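Long-range contacts in GH127 beta-L-arabinofuranoside (Geobacillus stearothermophilus, PDB 4QK0), which probably hydrolyses terminal beta-L-arabinofuranosyl residues of arabinose-containing glycans, as a retaining glycoside hydrolase of family GH127: residues A[114-123]-A[131-140]; A[84-94]-A[152-160]. All blocks are in the same frame, centred on the assembly; numbering follows the deposited sequence. Where two conformers were deposited one is given.

Interaction 1. Residues A[114-123]-A[131-140]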
loop_
_atom_site.group_PDB
_atom_site.type_symbol
_atom_site.label_atom_id
_atom_site.label_comp_id
_atom_site.label_asym_id
_atom_site.label_seq_id
_atom_site.Cartn_x
_atom_site.Cartn_y
_atom_site.Cartn_z
ATOM N N GLN A 114 9.527 -15.416 -42.385
ATOM C CA GLN A 114 9.993 -16.740 -42.768
ATOM C C GLN A 114 9.115 -17.277 -43.913
ATOM O O GLN A 114 8.006 -16.827 -44.111
ATOM C CB GLN A 114 9.998 -17.674 -41.546
ATOM C CG GLN A 114 11.115 -17.329 -40.543
ATOM C CD GLN A 114 11.147 -18.256 -39.331
ATOM O OE1 GLN A 114 10.588 -19.352 -39.355
ATOM N NE2 GLN A 114 11.803 -17.804 -38.235
ATOM N N PRO A 115 9.620 -18.246 -44.670
ATOM C CA PRO A 115 8.837 -18.817 -45.760
ATOM C C PRO A 115 7.493 -19.405 -45.327
ATOM O O PRO A 115 6.581 -19.467 -46.119
ATOM C CB PRO A 115 9.734 -19.944 -46.286
ATOM C CG PRO A 115 11.110 -19.636 -45.798
ATOM C CD PRO A 115 10.946 -18.874 -44.524
ATOM N N ASP A 116 7.386 -19.911 -44.100
ATOM C CA ASP A 116 6.109 -20.516 -43.693
ATOM C C ASP A 116 5.112 -19.484 -43.169
ATOM O O ASP A 116 4.002 -19.850 -42.865
ATOM C CB ASP A 116 6.315 -21.649 -42.676
ATOM C CG ASP A 116 6.957 -21.176 -41.370
ATOM O OD1 ASP A 116 7.052 -19.960 -41.165
ATOM O OD2 ASP A 116 7.347 -22.054 -40.564
ATOM N N GLY A 117 5.483 -18.202 -43.148
ATOM C CA GLY A 117 4.601 -17.154 -42.648
ATOM C C GLY A 117 4.943 -16.568 -41.247
ATOM O O GLY A 117 4.584 -15.446 -40.954
ATOM N N TYR A 118 5.734 -17.274 -40.463
ATOM C CA TYR A 118 6.212 -16.789 -39.157
ATOM C C TYR A 118 7.033 -15.507 -39.260
ATOM O O TYR A 118 7.957 -15.412 -40.064
ATOM C CB TYR A 118 7.043 -17.873 -38.508
ATOM C CG TYR A 118 7.371 -17.627 -37.072
ATOM C CD1 TYR A 118 6.406 -17.815 -36.078
ATOM C CD2 TYR A 118 8.684 -17.353 -36.675
ATOM C CE1 TYR A 118 6.714 -17.643 -34.724
ATOM C CE2 TYR A 118 9.010 -17.181 -35.339
ATOM C CZ TYR A 118 8.020 -17.315 -34.356
ATOM O OH TYR A 118 8.309 -17.115 -33.033
ATOM N N LEU A 119 6.652 -14.520 -38.448
ATOM C CA LEU A 119 7.335 -13.228 -38.375
ATOM C C LEU A 119 7.576 -12.845 -36.892
ATOM O O LEU A 119 6.654 -12.346 -36.171
ATOM C CB LEU A 119 6.470 -12.162 -38.980
ATOM C CG LEU A 119 7.098 -10.956 -39.679
ATOM C CD1 LEU A 119 6.184 -9.771 -39.561
ATOM C CD2 LEU A 119 8.486 -10.594 -39.241
ATOM N N ASN A 120 8.795 -13.076 -36.434
ATOM C CA ASN A 120 9.129 -12.792 -35.026
ATOM C C ASN A 120 10.628 -12.677 -34.907
ATOM O O ASN A 120 11.340 -13.658 -35.154
ATOM C CB ASN A 120 8.600 -13.891 -34.115
ATOM C CG ASN A 120 8.819 -13.585 -32.640
ATOM O OD1 ASN A 120 9.927 -13.680 -32.128
ATOM N ND2 ASN A 120 7.752 -13.218 -31.956
ATOM N N THR A 121 11.102 -11.489 -34.542
ATOM C CA THR A 121 12.542 -11.255 -34.518
ATOM C C THR A 121 13.253 -12.035 -33.438
ATOM O O THR A 121 14.298 -12.649 -33.692
ATOM C CB THR A 121 12.879 -9.776 -34.413
ATOM O OG1 THR A 121 12.316 -9.249 -33.211
ATOM C CG2 THR A 121 12.335 -9.030 -35.605
ATOM N N TYR A 122 12.654 -12.122 -32.256
ATOM C CA TYR A 122 13.289 -12.811 -31.155
ATOM C C TYR A 122 13.557 -14.267 -31.448
ATOM O O TYR A 122 14.647 -14.783 -31.181
ATOM C CB TYR A 122 12.404 -12.685 -29.930
ATOM C CG TYR A 122 12.936 -13.375 -28.684
ATOM C CD1 TYR A 122 12.613 -14.681 -28.423
ATOM C CD2 TYR A 122 13.744 -12.693 -27.759
ATOM C CE1 TYR A 122 13.101 -15.329 -27.288
ATOM C CE2 TYR A 122 14.226 -13.317 -26.615
ATOM C CZ TYR A 122 13.901 -14.640 -26.393
ATOM O OH TYR A 122 14.396 -15.307 -25.320
ATOM N N TYR A 123 12.560 -14.954 -32.001
ATOM C CA TYR A 123 12.730 -16.386 -32.382
ATOM C C TYR A 123 13.335 -16.626 -33.759
ATOM O O TYR A 123 13.434 -17.733 -34.192
ATOM C CB TYR A 123 11.398 -17.093 -32.291
ATOM C CG TYR A 123 11.011 -17.386 -30.872
ATOM C CD1 TYR A 123 11.698 -18.334 -30.133
ATOM C CD2 TYR A 123 9.989 -16.678 -30.258
ATOM C CE1 TYR A 123 11.332 -18.610 -28.823
ATOM C CE2 TYR A 123 9.612 -16.940 -28.977
ATOM C CZ TYR A 123 10.298 -17.876 -28.258
ATOM O OH TYR A 123 9.885 -18.134 -26.982
ATOM N N ARG A 131 10.562 -21.527 -31.275
ATOM C CA ARG A 131 9.262 -20.944 -31.382
ATOM C C ARG A 131 8.150 -21.809 -30.797
ATOM O O ARG A 131 8.230 -23.036 -30.704
ATOM C CB ARG A 131 8.936 -20.517 -32.802
ATOM C CG ARG A 131 8.800 -21.640 -33.830
ATOM C CD ARG A 131 8.722 -21.055 -35.226
ATOM N NE ARG A 131 8.600 -22.112 -36.213
ATOM C CZ ARG A 131 8.391 -21.959 -37.529
ATOM N NH1 ARG A 131 8.236 -20.779 -38.091
ATOM N NH2 ARG A 131 8.285 -23.056 -38.288
ATOM N N TRP A 132 7.157 -21.111 -30.284
ATOM C CA TRP A 132 5.990 -21.751 -29.703
ATOM C C TRP A 132 6.235 -22.618 -28.465
ATOM O O TRP A 132 5.422 -23.466 -28.156
ATOM C CB TRP A 132 5.286 -22.622 -30.763
ATOM C CG TRP A 132 4.998 -21.996 -32.136
ATOM C CD1 TRP A 132 5.235 -22.573 -33.350
ATOM C CD2 TRP A 132 4.363 -20.733 -32.403
ATOM N NE1 TRP A 132 4.780 -21.738 -34.380
ATOM C CE2 TRP A 132 4.232 -20.614 -33.816
ATOM C CE3 TRP A 132 3.890 -19.692 -31.597
ATOM C CZ2 TRP A 132 3.643 -19.498 -34.418
ATOM C CZ3 TRP A 132 3.310 -18.570 -32.202
ATOM C CH2 TRP A 132 3.205 -18.476 -33.603
HETATM N N MSE A 133 7.321 -22.421 -27.754
HETATM C CA MSE A 133 7.590 -23.219 -26.556
HETATM C C MSE A 133 7.281 -22.466 -25.263
HETATM O O MSE A 133 7.284 -23.042 -24.189
HETATM C CB MSE A 133 9.043 -23.720 -26.559
HETATM C CG MSE A 133 9.358 -24.662 -27.733
HETATM SE SE MSE A 133 8.361 -26.372 -27.721
HETATM C CE MSE A 133 7.193 -26.281 -29.291
ATOM N N ASN A 134 7.021 -21.162 -25.349
ATOM C CA ASN A 134 6.648 -20.361 -24.184
ATOM C C ASN A 134 5.650 -19.273 -24.526
ATOM O O ASN A 134 5.931 -18.066 -24.542
ATOM C CB ASN A 134 7.869 -19.760 -23.463
ATOM C CG ASN A 134 7.502 -19.241 -22.072
ATOM O OD1 ASN A 134 6.325 -19.022 -21.750
ATOM N ND2 ASN A 134 8.510 -19.048 -21.244
ATOM N N LEU A 135 4.432 -19.742 -24.747
ATOM C CA LEU A 135 3.282 -18.869 -25.004
ATOM C C LEU A 135 2.857 -18.134 -23.762
ATOM O O LEU A 135 2.257 -17.067 -23.851
ATOM C CB LEU A 135 2.097 -19.709 -25.541
ATOM C CG LEU A 135 2.076 -20.047 -27.058
ATOM C CD1 LEU A 135 1.877 -18.783 -27.850
ATOM C CD2 LEU A 135 3.355 -20.743 -27.511
ATOM N N ARG A 136 3.110 -18.714 -22.604
ATOM C CA ARG A 136 2.715 -18.073 -21.333
ATOM C C ARG A 136 3.399 -16.711 -21.190
ATOM O O ARG A 136 2.763 -15.758 -20.790
ATOM C CB ARG A 136 3.095 -18.938 -20.137
ATOM C CG ARG A 136 2.475 -18.440 -18.844
ATOM C CD ARG A 136 3.092 -19.119 -17.624
ATOM N NE ARG A 136 4.488 -18.795 -17.528
ATOM C CZ ARG A 136 5.378 -19.458 -16.798
ATOM N NH1 ARG A 136 4.998 -20.503 -16.091
ATOM N NH2 ARG A 136 6.676 -19.084 -16.814
ATOM N N ASP A 137 4.667 -16.628 -21.590
ATOM C CA ASP A 137 5.462 -15.430 -21.351
ATOM C C ASP A 137 5.931 -14.683 -22.573
ATOM O O ASP A 137 6.106 -13.477 -22.483
ATOM C CB ASP A 137 6.756 -15.782 -20.571
ATOM C CG ASP A 137 6.473 -16.464 -19.235
ATOM O OD1 ASP A 137 5.393 -16.236 -18.640
ATOM O OD2 ASP A 137 7.342 -17.236 -18.803
ATOM N N ASN A 138 6.194 -15.358 -23.693
ATOM C CA ASN A 138 6.940 -14.666 -24.755
ATOM C C ASN A 138 6.144 -13.969 -25.882
ATOM O O ASN A 138 6.756 -13.493 -26.837
ATOM C CB ASN A 138 8.013 -15.551 -25.284
ATOM C CG ASN A 138 9.074 -15.843 -24.245
ATOM O OD1 ASN A 138 9.069 -15.288 -23.166
ATOM N ND2 ASN A 138 9.973 -16.717 -24.573
ATOM N N HIS A 139 4.827 -13.817 -25.734
ATOM C CA HIS A 139 4.047 -12.808 -26.486
ATOM C C HIS A 139 4.024 -12.950 -28.031
ATOM O O HIS A 139 3.737 -12.005 -28.734
ATOM C CB HIS A 139 4.558 -11.414 -26.155
ATOM C CG HIS A 139 4.194 -10.930 -24.798
ATOM N ND1 HIS A 139 4.654 -11.540 -23.650
ATOM C CD2 HIS A 139 3.518 -9.828 -24.399
ATOM C CE1 HIS A 139 4.257 -10.838 -22.598
ATOM N NE2 HIS A 139 3.530 -9.822 -23.030
ATOM N N GLU A 140 4.347 -14.130 -28.534
ATOM C CA GLU A 140 4.384 -14.393 -29.969
ATOM C C GLU A 140 3.070 -14.031 -30.627
ATOM O O GLU A 140 3.033 -13.266 -31.620
ATOM C CB GLU A 140 4.724 -15.852 -30.244
ATOM C CG GLU A 140 6.191 -16.201 -30.124
ATOM C CD GLU A 140 6.421 -17.724 -30.096
ATOM O OE1 GLU A 140 7.039 -18.273 -31.065
ATOM O OE2 GLU A 140 5.994 -18.348 -29.089
HETATM O O HOH W 1 5.104 -13.068 -33.363
HETATM O O HOH W 2 7.688 -12.465 -29.132
HETATM O O HOH W 3 7.475 -19.363 -27.451
#

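Interaction 2. Residues A[84-94]-A[152-160]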
loop_
_atom_site.group_PDB
_atom_site.type_symbol
_atom_site.label_atom_id
_atom_site.label_comp_id
_atom_site.label_asym_id
_atom_site.label_seq_id
_atom_site.Cartn_x
_atom_site.Cartn_y
_atom_site.Cartn_z
ATOM N N GLU A 84 0.073 1.225 -36.783
ATOM C CA GLU A 84 -1.358 1.329 -36.649
ATOM C C GLU A 84 -1.778 2.750 -36.448
ATOM O O GLU A 84 -2.737 3.242 -37.082
ATOM C CB GLU A 84 -1.895 0.435 -35.527
ATOM C CG GLU A 84 -3.432 0.389 -35.541
ATOM C CD GLU A 84 -4.074 -0.287 -34.328
ATOM O OE1 GLU A 84 -3.373 -1.015 -33.616
ATOM O OE2 GLU A 84 -5.300 -0.102 -34.116
ATOM N N ALA A 85 -1.091 3.453 -35.575
ATOM C CA ALA A 85 -1.408 4.877 -35.407
ATOM C C ALA A 85 -1.178 5.690 -36.690
ATOM O O ALA A 85 -1.932 6.614 -37.002
ATOM C CB ALA A 85 -0.580 5.470 -34.296
ATOM N N VAL A 86 -0.092 5.389 -37.381
ATOM C CA VAL A 86 0.252 6.110 -38.615
ATOM C C VAL A 86 -0.859 5.922 -39.646
ATOM O O VAL A 86 -1.303 6.882 -40.237
ATOM C CB VAL A 86 1.621 5.624 -39.150
ATOM C CG1 VAL A 86 1.779 5.930 -40.620
ATOM C CG2 VAL A 86 2.760 6.261 -38.366
ATOM N N ALA A 87 -1.336 4.685 -39.779
ATOM C CA ALA A 87 -2.536 4.384 -40.586
ATOM C C ALA A 87 -3.681 5.296 -40.312
ATOM O O ALA A 87 -4.262 5.892 -41.245
ATOM C CB ALA A 87 -2.970 2.953 -40.362
ATOM N N TYR A 88 -4.012 5.483 -39.027
ATOM C CA TYR A 88 -5.139 6.356 -38.693
ATOM C C TYR A 88 -4.822 7.790 -39.003
ATOM O O TYR A 88 -5.726 8.568 -39.368
ATOM C CB TYR A 88 -5.566 6.223 -37.224
ATOM C CG TYR A 88 -5.955 4.814 -36.818
ATOM C CD1 TYR A 88 -6.779 4.040 -37.615
ATOM C CD2 TYR A 88 -5.513 4.273 -35.625
ATOM C CE1 TYR A 88 -7.158 2.754 -37.234
ATOM C CE2 TYR A 88 -5.863 2.984 -35.242
ATOM C CZ TYR A 88 -6.693 2.232 -36.046
ATOM O OH TYR A 88 -7.021 0.956 -35.673
ATOM N N LEU A 89 -3.561 8.179 -38.828
ATOM C CA LEU A 89 -3.193 9.558 -39.148
ATOM C C LEU A 89 -3.387 9.847 -40.640
ATOM O O LEU A 89 -3.863 10.932 -41.024
ATOM C CB LEU A 89 -1.761 9.848 -38.742
ATOM C CG LEU A 89 -1.634 10.019 -37.221
ATOM C CD1 LEU A 89 -0.162 10.162 -36.869
ATOM C CD2 LEU A 89 -2.374 11.207 -36.698
ATOM N N LEU A 90 -3.003 8.880 -41.463
ATOM C CA LEU A 90 -3.146 9.001 -42.905
ATOM C C LEU A 90 -4.576 9.045 -43.396
ATOM O O LEU A 90 -4.796 9.558 -44.472
ATOM C CB LEU A 90 -2.412 7.869 -43.615
ATOM C CG LEU A 90 -0.895 7.844 -43.423
ATOM C CD1 LEU A 90 -0.278 6.614 -44.052
ATOM C CD2 LEU A 90 -0.226 9.093 -43.990
ATOM N N GLU A 91 -5.540 8.501 -42.653
ATOM C CA GLU A 91 -6.963 8.660 -42.991
ATOM C C GLU A 91 -7.414 10.097 -42.901
ATOM O O GLU A 91 -8.375 10.461 -43.556
ATOM C CB GLU A 91 -7.874 7.885 -42.037
ATOM C CG GLU A 91 -7.923 6.386 -42.235
ATOM C CD GLU A 91 -8.996 5.692 -41.397
ATOM O OE1 GLU A 91 -9.316 6.181 -40.289
ATOM O OE2 GLU A 91 -9.527 4.638 -41.842
ATOM N N THR A 92 -6.804 10.901 -42.037
ATOM C CA THR A 92 -7.284 12.266 -41.815
ATOM C C THR A 92 -6.344 13.326 -42.399
ATOM O O THR A 92 -6.590 14.500 -42.252
ATOM C CB THR A 92 -7.515 12.573 -40.307
ATOM O OG1 THR A 92 -6.269 12.565 -39.591
ATOM C CG2 THR A 92 -8.479 11.571 -39.684
ATOM N N LYS A 93 -5.255 12.913 -43.033
ATOM C CA LYS A 93 -4.366 13.849 -43.714
ATOM C C LYS A 93 -3.265 13.062 -44.389
ATOM O O LYS A 93 -2.400 12.471 -43.714
ATOM C CB LYS A 93 -3.745 14.858 -42.745
ATOM C CG LYS A 93 -2.882 15.895 -43.451
ATOM C CD LYS A 93 -2.114 16.797 -42.497
ATOM C CE LYS A 93 -0.670 16.931 -43.065
ATOM N NZ LYS A 93 -0.340 18.297 -43.563
ATOM N N ARG A 94 -3.300 13.020 -45.714
ATOM C CA ARG A 94 -2.274 12.279 -46.448
ATOM C C ARG A 94 -0.938 12.987 -46.270
ATOM O O ARG A 94 -0.863 14.198 -46.083
ATOM C CB ARG A 94 -2.633 12.066 -47.933
ATOM C CG ARG A 94 -3.899 11.222 -48.178
ATOM C CD ARG A 94 -3.854 9.810 -47.560
ATOM N NE ARG A 94 -3.156 8.764 -48.313
ATOM C CZ ARG A 94 -3.758 7.737 -48.928
ATOM N NH1 ARG A 94 -3.043 6.820 -49.575
ATOM N NH2 ARG A 94 -5.086 7.627 -48.912
ATOM N N VAL A 152 -4.522 -4.352 -40.963
ATOM C CA VAL A 152 -5.928 -4.057 -41.248
ATOM C C VAL A 152 -6.137 -2.555 -41.350
ATOM O O VAL A 152 -6.736 -2.048 -42.319
ATOM C CB VAL A 152 -6.877 -4.645 -40.175
ATOM C CG1 VAL A 152 -8.314 -4.141 -40.362
ATOM C CG2 VAL A 152 -6.854 -6.148 -40.241
ATOM N N ALA A 153 -5.645 -1.838 -40.352
ATOM C CA ALA A 153 -5.813 -0.406 -40.341
ATOM C C ALA A 153 -5.160 0.272 -41.556
ATOM O O ALA A 153 -5.683 1.258 -42.072
ATOM C CB ALA A 153 -5.264 0.204 -39.052
ATOM N N TYR A 154 -3.976 -0.187 -41.901
ATOM C CA TYR A 154 -3.211 0.416 -42.955
ATOM C C TYR A 154 -3.928 0.162 -44.303
ATOM O O TYR A 154 -3.977 1.033 -45.145
ATOM C CB TYR A 154 -1.760 -0.137 -42.945
ATOM C CG TYR A 154 -0.827 0.692 -43.785
ATOM C CD1 TYR A 154 -0.334 1.895 -43.312
ATOM C CD2 TYR A 154 -0.477 0.303 -45.085
ATOM C CE1 TYR A 154 0.493 2.691 -44.080
ATOM C CE2 TYR A 154 0.360 1.084 -45.863
ATOM C CZ TYR A 154 0.842 2.280 -45.353
ATOM O OH TYR A 154 1.671 3.102 -46.093
ATOM N N PHE A 155 -4.507 -1.021 -44.477
ATOM C CA PHE A 155 -5.325 -1.273 -45.653
ATOM C C PHE A 155 -6.534 -0.346 -45.790
ATOM O O PHE A 155 -6.776 0.238 -46.848
ATOM C CB PHE A 155 -5.805 -2.704 -45.665
ATOM C CG PHE A 155 -6.696 -2.995 -46.822
ATOM C CD1 PHE A 155 -6.201 -2.899 -48.126
ATOM C CD2 PHE A 155 -8.024 -3.305 -46.633
ATOM C CE1 PHE A 155 -7.018 -3.121 -49.216
ATOM C CE2 PHE A 155 -8.851 -3.544 -47.723
ATOM C CZ PHE A 155 -8.346 -3.460 -49.006
ATOM N N ARG A 156 -7.277 -0.195 -44.724
ATOM C CA ARG A 156 -8.469 0.645 -44.724
ATOM C C ARG A 156 -8.109 2.056 -44.989
ATOM O O ARG A 156 -8.901 2.763 -45.590
ATOM C CB ARG A 156 -9.246 0.568 -43.385
ATOM C CG ARG A 156 -9.844 -0.796 -43.178
ATOM C CD ARG A 156 -10.742 -0.935 -41.969
ATOM N NE ARG A 156 -11.776 -1.852 -42.424
ATOM C CZ ARG A 156 -12.342 -2.810 -41.716
ATOM N NH1 ARG A 156 -11.998 -2.997 -40.444
ATOM N NH2 ARG A 156 -13.273 -3.564 -42.317
ATOM N N ALA A 157 -6.926 2.479 -44.559
ATOM C CA ALA A 157 -6.525 3.878 -44.740
ATOM C C ALA A 157 -5.958 4.191 -46.105
ATOM O O ALA A 157 -6.113 5.297 -46.593
ATOM C CB ALA A 157 -5.462 4.272 -43.696
ATOM N N THR A 158 -5.170 3.275 -46.645
ATOM C CA THR A 158 -4.418 3.588 -47.848
ATOM C C THR A 158 -4.836 2.785 -49.066
ATOM O O THR A 158 -4.424 3.117 -50.167
ATOM C CB THR A 158 -2.925 3.312 -47.663
ATOM O OG1 THR A 158 -2.716 1.904 -47.446
ATOM C CG2 THR A 158 -2.372 4.119 -46.527
ATOM N N GLY A 159 -5.590 1.717 -48.878
ATOM C CA GLY A 159 -5.908 0.786 -50.000
ATOM C C GLY A 159 -4.784 -0.171 -50.319
ATOM O O GLY A 159 -4.949 -1.082 -51.100
ATOM N N LYS A 160 -3.622 0.006 -49.690
ATOM C CA LYS A 160 -2.480 -0.870 -49.960
ATOM C C LYS A 160 -2.528 -2.149 -49.148
ATOM O O LYS A 160 -2.483 -2.108 -47.936
ATOM C CB LYS A 160 -1.157 -0.123 -49.695
ATOM C CG LYS A 160 -1.001 1.111 -50.556
ATOM C CD LYS A 160 0.222 1.899 -50.176
ATOM C CE LYS A 160 0.333 3.111 -51.074
ATOM N NZ LYS A 160 1.324 4.062 -50.503
HETATM O O HOH W 4 -7.645 2.619 -40.885
#

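Interaction 1. Residues A[114-123]-A[131-140]
Arg131 grips Asp116 end-on: NH2, at 2.7 Å, and NH1 both donate to Asp116 OD2, with carboxylate and guanidinium nearly coplanar (17°). The arginine chain, extended from CG to NE, runs over one face of the Tyr118 ring, in the opposite direction to that side chain, its CD 3.7 Å from the centroid of the Tyr118 ring, and adds an off-centre cation-pi contact from CZ. The edge of Tyr118 points at the face of Trp132 in an offset edge-to-face pair, with planes at 76°. Arg131 CA sits over one face of Tyr123, while Tyr122 CD1 covers the opposite one. These groups join the turn-rich segment leading into helix 122-126 to the loop before helix 140-158, within the helical GH127 catalytic domain; Asp116 OD1 also closes an Asx turn by accepting from Tyr118 N. Among the neutral donors, Tyr118 OH gives its proton to the anti lone pair of Glu140 OE1 at 2.6 Å, and Trp132 N takes the syn side of that oxygen at 2.9 Å. A phenylalanine at Tyr118 would probably leave Glu140 OE1 without its hydroxyl donor, with only the Trp132 N-H among the donors described still holding it. Asn138 ND2 donates almost straight (173°) to Tyr123 OH, 2.8 Å away.

Interaction 2. Residues A[84-94]-A[152-160]
Two helices of the GH127 catalytic domain, 76-92 and 140-158, run side by side here in the same direction, their short segments inclined by 15° with axes only 8.1 Å apart. Alanines make this closeness possible. Ala87 CB lies 3.8 Å from Ala153 CB and reaches the backbone of the partner helix at Tyr154 CA, 3.6 Å away. One turn further on, Ala157 CB presses against the carbonyl oxygen of Ala87 and is flanked by Glu91 CG at 3.6 Å. Larger side chains border this alanine seam. Tyr88 starts out away from the partner helix, yet its ring swings back, with CG anti to the carbonyl carbon (chi1 -58°), to bring CE1 within 3.7 Å of Ala153 CB; its hydroxyl donates to the anti lone pair of Glu84 OE2. Leu90 CD1 touches both Tyr154 CE1 and Thr158 CG2, while the Tyr154 hydroxyl is hydrogen-bonded to Asp103 of helix 96-112. A water donates to Ala153 O at 2.7 Å and, weakly, to Glu91 OE2, bridging the two helices beside the alanine seam. At the C-terminal ends, Thr158 CG2 lies over a face of the poorly ordered Arg94 guanidinium, whose NH1 pairs with Glu99. Thr158 OG1 donates to Tyr154 O and accepts from Lys160 N, forming an ST turn as the chain leaves the helix through Gly159, whose phi is positive. Close packing of same-direction helices that are joined through a helix running back, 96-112, is consistent with the alpha-helical toroid of six-hairpin glycosidases, the clan of this catalytic domain.

From the N terminus, the chain first enters interaction 2 on helix 76-92, turns through helix 96-112 and arrives at 114-123, the first half of interaction 1. The rest of helix 122-126 and a few loop residues, seven in all, separate this from 131-140, so interaction 1 closes a short loop. The chain then runs along helix 140-158, whose C-terminal part returns to 84-94 and closes the wider loop of interaction 2. The smaller loop is thus nested inside the larger. Helix 140-158 connects the two sites, beginning at interaction 1 and ending at interaction 2. Their centres are 27 Å apart and their nearest atoms about 12 Å; one joins loop segments, the other packs helices, both within the catalytic domain.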